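Local coordinates for putative uncharacterized protein (Chaetomium thermophilum, PDB 5T8V) that probably loads cohesin onto chromatin, this chain being the C-terminal, HEAT-repeat part of the Scc2 cohesin loader, at residues A[155-167]-A[196-208]. Sequence-based numbering, arbitrary orientation.
Sequences ALSLCKRLIDGII and LMTDAQKLLSMMS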
loop_
_atom_site.group_PDB
_atom_site.type_symbol
_atom_site.label_atom_id
_atom_site.label_comp_id
_atom_site.label_asym_id
_atom_site.label_seq_id
_atom_site.Cartn_x
_atom_site.Cartn_y
_atom_site.Cartn_z
ATOM N N ALA A 155 36.393 -27.032 43.887
ATOM C CA ALA A 155 35.299 -26.067 43.835
ATOM C C ALA A 155 34.525 -26.193 42.529
ATOM O O ALA A 155 33.287 -26.225 42.523
ATOM C CB ALA A 155 35.849 -24.651 44.004
ATOM N N LEU A 156 35.241 -26.271 41.407
ATOM C CA LEU A 156 34.589 -26.404 40.109
ATOM C C LEU A 156 33.742 -27.668 40.043
ATOM O O LEU A 156 32.611 -27.644 39.538
ATOM C CB LEU A 156 35.646 -26.401 39.006
ATOM C CG LEU A 156 35.170 -26.670 37.580
ATOM C CD1 LEU A 156 34.093 -25.678 37.161
ATOM C CD2 LEU A 156 36.361 -26.616 36.636
ATOM N N SER A 157 34.271 -28.784 40.549
ATOM C CA SER A 157 33.483 -30.009 40.604
ATOM C C SER A 157 32.201 -29.789 41.392
ATOM O O SER A 157 31.107 -30.118 40.922
ATOM C CB SER A 157 34.307 -31.138 41.222
ATOM O OG SER A 157 35.424 -31.447 40.410
ATOM N N LEU A 158 32.313 -29.216 42.592
ATOM C CA LEU A 158 31.124 -28.990 43.406
ATOM C C LEU A 158 30.109 -28.124 42.674
ATOM O O LEU A 158 28.901 -28.356 42.780
ATOM C CB LEU A 158 31.506 -28.348 44.740
ATOM C CG LEU A 158 31.740 -29.310 45.906
ATOM C CD1 LEU A 158 32.229 -28.542 47.121
ATOM C CD2 LEU A 158 30.475 -30.091 46.246
ATOM N N CYS A 159 30.571 -27.117 41.933
ATOM C CA CYS A 159 29.643 -26.291 41.170
ATOM C C CYS A 159 28.927 -27.116 40.107
ATOM O O CYS A 159 27.696 -27.058 39.982
ATOM C CB CYS A 159 30.387 -25.113 40.538
ATOM S SG CYS A 159 30.916 -23.858 41.725
ATOM N N LYS A 160 29.681 -27.903 39.336
ATOM C CA LYS A 160 29.058 -28.743 38.316
ATOM C C LYS A 160 28.012 -29.670 38.927
ATOM O O LYS A 160 26.864 -29.717 38.469
ATOM C CB LYS A 160 30.120 -29.553 37.572
ATOM C CG LYS A 160 30.673 -28.854 36.334
ATOM C CD LYS A 160 31.192 -29.843 35.295
ATOM C CE LYS A 160 32.680 -30.108 35.454
ATOM N NZ LYS A 160 33.177 -31.073 34.429
ATOM N N ARG A 161 28.388 -30.414 39.971
ATOM C CA ARG A 161 27.467 -31.388 40.550
ATOM C C ARG A 161 26.290 -30.708 41.239
ATOM O O ARG A 161 25.202 -31.289 41.321
ATOM C CB ARG A 161 28.210 -32.298 41.530
ATOM C CG ARG A 161 29.491 -32.892 40.960
ATOM C CD ARG A 161 29.821 -34.257 41.547
ATOM N NE ARG A 161 29.960 -34.241 43.003
ATOM C CZ ARG A 161 31.043 -33.830 43.657
ATOM N NH1 ARG A 161 32.102 -33.377 42.997
ATOM N NH2 ARG A 161 31.064 -33.863 44.982
ATOM N N LEU A 162 26.484 -29.485 41.737
ATOM C CA LEU A 162 25.377 -28.739 42.326
ATOM C C LEU A 162 24.376 -28.317 41.262
ATOM O O LEU A 162 23.161 -28.408 41.474
ATOM C CB LEU A 162 25.905 -27.512 43.071
ATOM C CG LEU A 162 26.491 -27.744 44.466
ATOM C CD1 LEU A 162 27.194 -26.488 44.948
ATOM C CD2 LEU A 162 25.408 -28.162 45.453
ATOM N N ILE A 163 24.865 -27.851 40.114
ATOM C CA ILE A 163 23.967 -27.432 39.043
ATOM C C ILE A 163 23.237 -28.636 38.459
ATOM O O ILE A 163 22.013 -28.613 38.282
ATOM C CB ILE A 163 24.753 -26.663 37.967
ATOM C CG1 ILE A 163 25.291 -25.355 38.557
ATOM C CG2 ILE A 163 23.875 -26.371 36.750
ATOM C CD1 ILE A 163 26.326 -24.677 37.707
ATOM N N ASP A 164 23.970 -29.710 38.160
ATOM C CA ASP A 164 23.350 -30.875 37.534
ATOM C C ASP A 164 22.420 -31.605 38.495
ATOM O O ASP A 164 21.359 -32.094 38.089
ATOM C CB ASP A 164 24.426 -31.834 37.021
ATOM C CG ASP A 164 25.106 -31.338 35.762
ATOM O OD1 ASP A 164 24.472 -30.583 34.994
ATOM O OD2 ASP A 164 26.276 -31.712 35.538
ATOM N N GLY A 165 22.791 -31.687 39.771
ATOM C CA GLY A 165 22.148 -32.612 40.684
ATOM C C GLY A 165 21.122 -32.030 41.637
ATOM O O GLY A 165 20.369 -32.787 42.255
ATOM N N ILE A 166 21.072 -30.705 41.776
ATOM C CA ILE A 166 20.185 -30.095 42.764
ATOM C C ILE A 166 19.460 -28.889 42.176
ATOM O O ILE A 166 18.226 -28.866 42.117
ATOM C CB ILE A 166 20.973 -29.707 44.029
ATOM C CG1 ILE A 166 21.574 -30.968 44.664
ATOM C CG2 ILE A 166 20.067 -28.979 45.020
ATOM C CD1 ILE A 166 22.310 -30.748 45.974
ATOM N N ILE A 167 20.218 -27.883 41.740
ATOM C CA ILE A 167 19.617 -26.608 41.347
ATOM C C ILE A 167 18.640 -26.813 40.194
ATOM O O ILE A 167 17.459 -26.451 40.279
ATOM C CB ILE A 167 20.714 -25.591 40.985
ATOM C CG1 ILE A 167 21.662 -25.387 42.172
ATOM C CG2 ILE A 167 20.099 -24.258 40.586
ATOM C CD1 ILE A 167 22.956 -24.690 41.813
ATOM N N LEU A 196 21.202 -24.369 51.646
ATOM C CA LEU A 196 22.020 -25.036 50.638
ATOM C C LEU A 196 22.085 -24.210 49.359
ATOM O O LEU A 196 23.164 -24.008 48.786
ATOM C CB LEU A 196 21.454 -26.427 50.360
ATOM C CG LEU A 196 22.182 -27.276 49.322
ATOM C CD1 LEU A 196 23.568 -27.656 49.817
ATOM C CD2 LEU A 196 21.364 -28.511 49.010
ATOM N N MET A 197 20.931 -23.720 48.898
ATOM C CA MET A 197 20.903 -22.872 47.710
ATOM C C MET A 197 21.764 -21.633 47.905
ATOM O O MET A 197 22.553 -21.265 47.027
ATOM C CB MET A 197 19.462 -22.476 47.385
ATOM C CG MET A 197 18.540 -23.650 47.106
ATOM S SD MET A 197 19.118 -24.684 45.745
ATOM C CE MET A 197 17.585 -24.933 44.855
ATOM N N THR A 198 21.621 -20.964 49.052
ATOM C CA THR A 198 22.450 -19.795 49.325
ATOM C C THR A 198 23.930 -20.149 49.252
ATOM O O THR A 198 24.725 -19.414 48.654
ATOM C CB THR A 198 22.103 -19.210 50.694
ATOM O OG1 THR A 198 20.734 -18.790 50.701
ATOM C CG2 THR A 198 22.996 -18.010 51.025
ATOM N N ASP A 199 24.320 -21.275 49.853
ATOM C CA ASP A 199 25.710 -21.711 49.780
ATOM C C ASP A 199 26.160 -21.853 48.330
ATOM O O ASP A 199 27.246 -21.393 47.954
ATOM C CB ASP A 199 25.883 -23.034 50.528
ATOM C CG ASP A 199 25.557 -22.917 52.003
ATOM O OD1 ASP A 199 25.071 -21.845 52.428
ATOM O OD2 ASP A 199 25.777 -23.902 52.737
ATOM N N ALA A 200 25.328 -22.484 47.497
ATOM C CA ALA A 200 25.677 -22.654 46.089
ATOM C C ALA A 200 25.864 -21.306 45.401
ATOM O O ALA A 200 26.868 -21.081 44.713
ATOM C CB ALA A 200 24.605 -23.483 45.381
ATOM N N GLN A 201 24.902 -20.395 45.565
ATOM C CA GLN A 201 25.039 -19.063 44.984
ATOM C C GLN A 201 26.360 -18.426 45.398
ATOM O O GLN A 201 27.141 -17.971 44.554
ATOM C CB GLN A 201 23.873 -18.172 45.414
ATOM C CG GLN A 201 22.525 -18.531 44.813
ATOM C CD GLN A 201 21.469 -17.481 45.116
ATOM O OE1 GLN A 201 21.777 -16.420 45.663
ATOM N NE2 GLN A 201 20.220 -17.769 44.764
ATOM N N LYS A 202 26.624 -18.397 46.705
ATOM C CA LYS A 202 27.827 -17.750 47.214
ATOM C C LYS A 202 29.086 -18.374 46.625
ATOM O O LYS A 202 30.069 -17.672 46.356
ATOM C CB LYS A 202 27.845 -17.833 48.739
ATOM C CG LYS A 202 26.679 -17.122 49.409
ATOM C CD LYS A 202 26.844 -15.609 49.381
ATOM C CE LYS A 202 25.720 -14.913 50.140
ATOM N NZ LYS A 202 25.649 -15.335 51.579
ATOM N N LEU A 203 29.078 -19.692 46.410
ATOM C CA LEU A 203 30.242 -20.339 45.811
ATOM C C LEU A 203 30.415 -19.925 44.354
ATOM O O LEU A 203 31.514 -19.545 43.933
ATOM C CB LEU A 203 30.122 -21.858 45.924
ATOM C CG LEU A 203 31.277 -22.642 45.288
ATOM C CD1 LEU A 203 32.612 -22.253 45.912
ATOM C CD2 LEU A 203 31.044 -24.137 45.416
ATOM N N LEU A 204 29.342 -19.996 43.564
ATOM C CA LEU A 204 29.438 -19.610 42.158
ATOM C C LEU A 204 29.937 -18.175 42.017
ATOM O O LEU A 204 30.889 -17.900 41.271
ATOM C CB LEU A 204 28.078 -19.783 41.484
ATOM C CG LEU A 204 27.566 -21.223 41.379
ATOM C CD1 LEU A 204 26.081 -21.247 41.067
ATOM C CD2 LEU A 204 28.334 -21.983 40.316
ATOM N N SER A 205 29.305 -17.240 42.730
ATOM C CA SER A 205 29.760 -15.856 42.688
ATOM C C SER A 205 31.209 -15.748 43.144
ATOM O O SER A 205 31.981 -14.942 42.605
ATOM C CB SER A 205 28.857 -14.978 43.553
ATOM O OG SER A 205 29.116 -15.182 44.929
ATOM N N MET A 206 31.602 -16.558 44.129
ATOM C CA MET A 206 32.988 -16.530 44.582
ATOM C C MET A 206 33.943 -16.985 43.486
ATOM O O MET A 206 35.083 -16.514 43.429
ATOM C CB MET A 206 33.164 -17.401 45.824
ATOM C CG MET A 206 34.557 -17.305 46.439
ATOM S SD MET A 206 34.982 -15.620 46.932
ATOM C CE MET A 206 36.609 -15.462 46.207
ATOM N N MET A 207 33.510 -17.905 42.621
ATOM C CA MET A 207 34.335 -18.288 41.478
ATOM C C MET A 207 34.432 -17.147 40.475
ATOM O O MET A 207 35.522 -16.857 39.952
ATOM C CB MET A 207 33.763 -19.537 40.809
ATOM C CG MET A 207 33.683 -20.749 41.718
ATOM S SD MET A 207 35.297 -21.315 42.283
ATOM C CE MET A 207 35.990 -21.961 40.764
ATOM N N SER A 208 33.299 -16.494 40.187
ATOM C CA SER A 208 33.331 -15.305 39.341
ATOM C C SER A 208 34.366 -14.311 39.842
ATOM O O SER A 208 35.128 -13.743 39.051
ATOM C CB SER A 208 31.952 -14.646 39.293
ATOM O OG SER A 208 31.040 -15.423 38.538
#
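Cys-159 packs against Leu-203, Leu-204 and Met-207 where the backbones of two neighbouring, roughly antiparallel helices come closest (Cys-159 CA to Leu-204 CA, 6.8 Å), in the HEAT-repeat, all-helical array of this Scc2 fragment. The direction is read from the 133° between the N-to-C directions of segments 155-167 and 196-208, whose axes come within 10.4 Å. No hydrogen bond crosses between them; the interface is apolar, and every touching residue is buried.

Followed outward, Cys-159 first presents CB to Leu-204 CD2 at 3.7 Å. Its chi1 of -71° sets SG opposite the carbonyl carbon and beside the backbone N, and the sulfur then sits among three side chains: it approaches CD2 of Leu-203, CD2 of Leu-204, and, more loosely, CG of Met-207. Leu-203 arrives by a different rotation, with CG opposite its backbone N (chi1 178°), which lays CD2 3.7 Å from Cys-159 SG and also near CB of Leu-158. Met-207 SD meets Ala-155 CB at 3.8 Å.

Toward the other end, Ala-200 offers a single methyl to two partners: CB lies 4.0 Å from Leu-162 CD1 and 4.1 Å from Ile-167 CD1. Here helix 149-172 widens into a pi-type turn at 163-167, and Leu-162 O accepts from both Ile-166 N and Ile-167 N. Beyond the pair, helix 218-232 packs on Ile-163 and Leu-204 through Leu-231, while helix 247-267 places Phe-253 on Ile-167 and Phe-250 on Met-197. Helix 120-136 reaches Leu-196 through Ile-127. Met-197 SD lies by Ile-167 CG1 and Ile-166 CG2 at this end, where Leu-196 CD2 also meets Ile-166 CD1, tip to tip, at 3.9 Å.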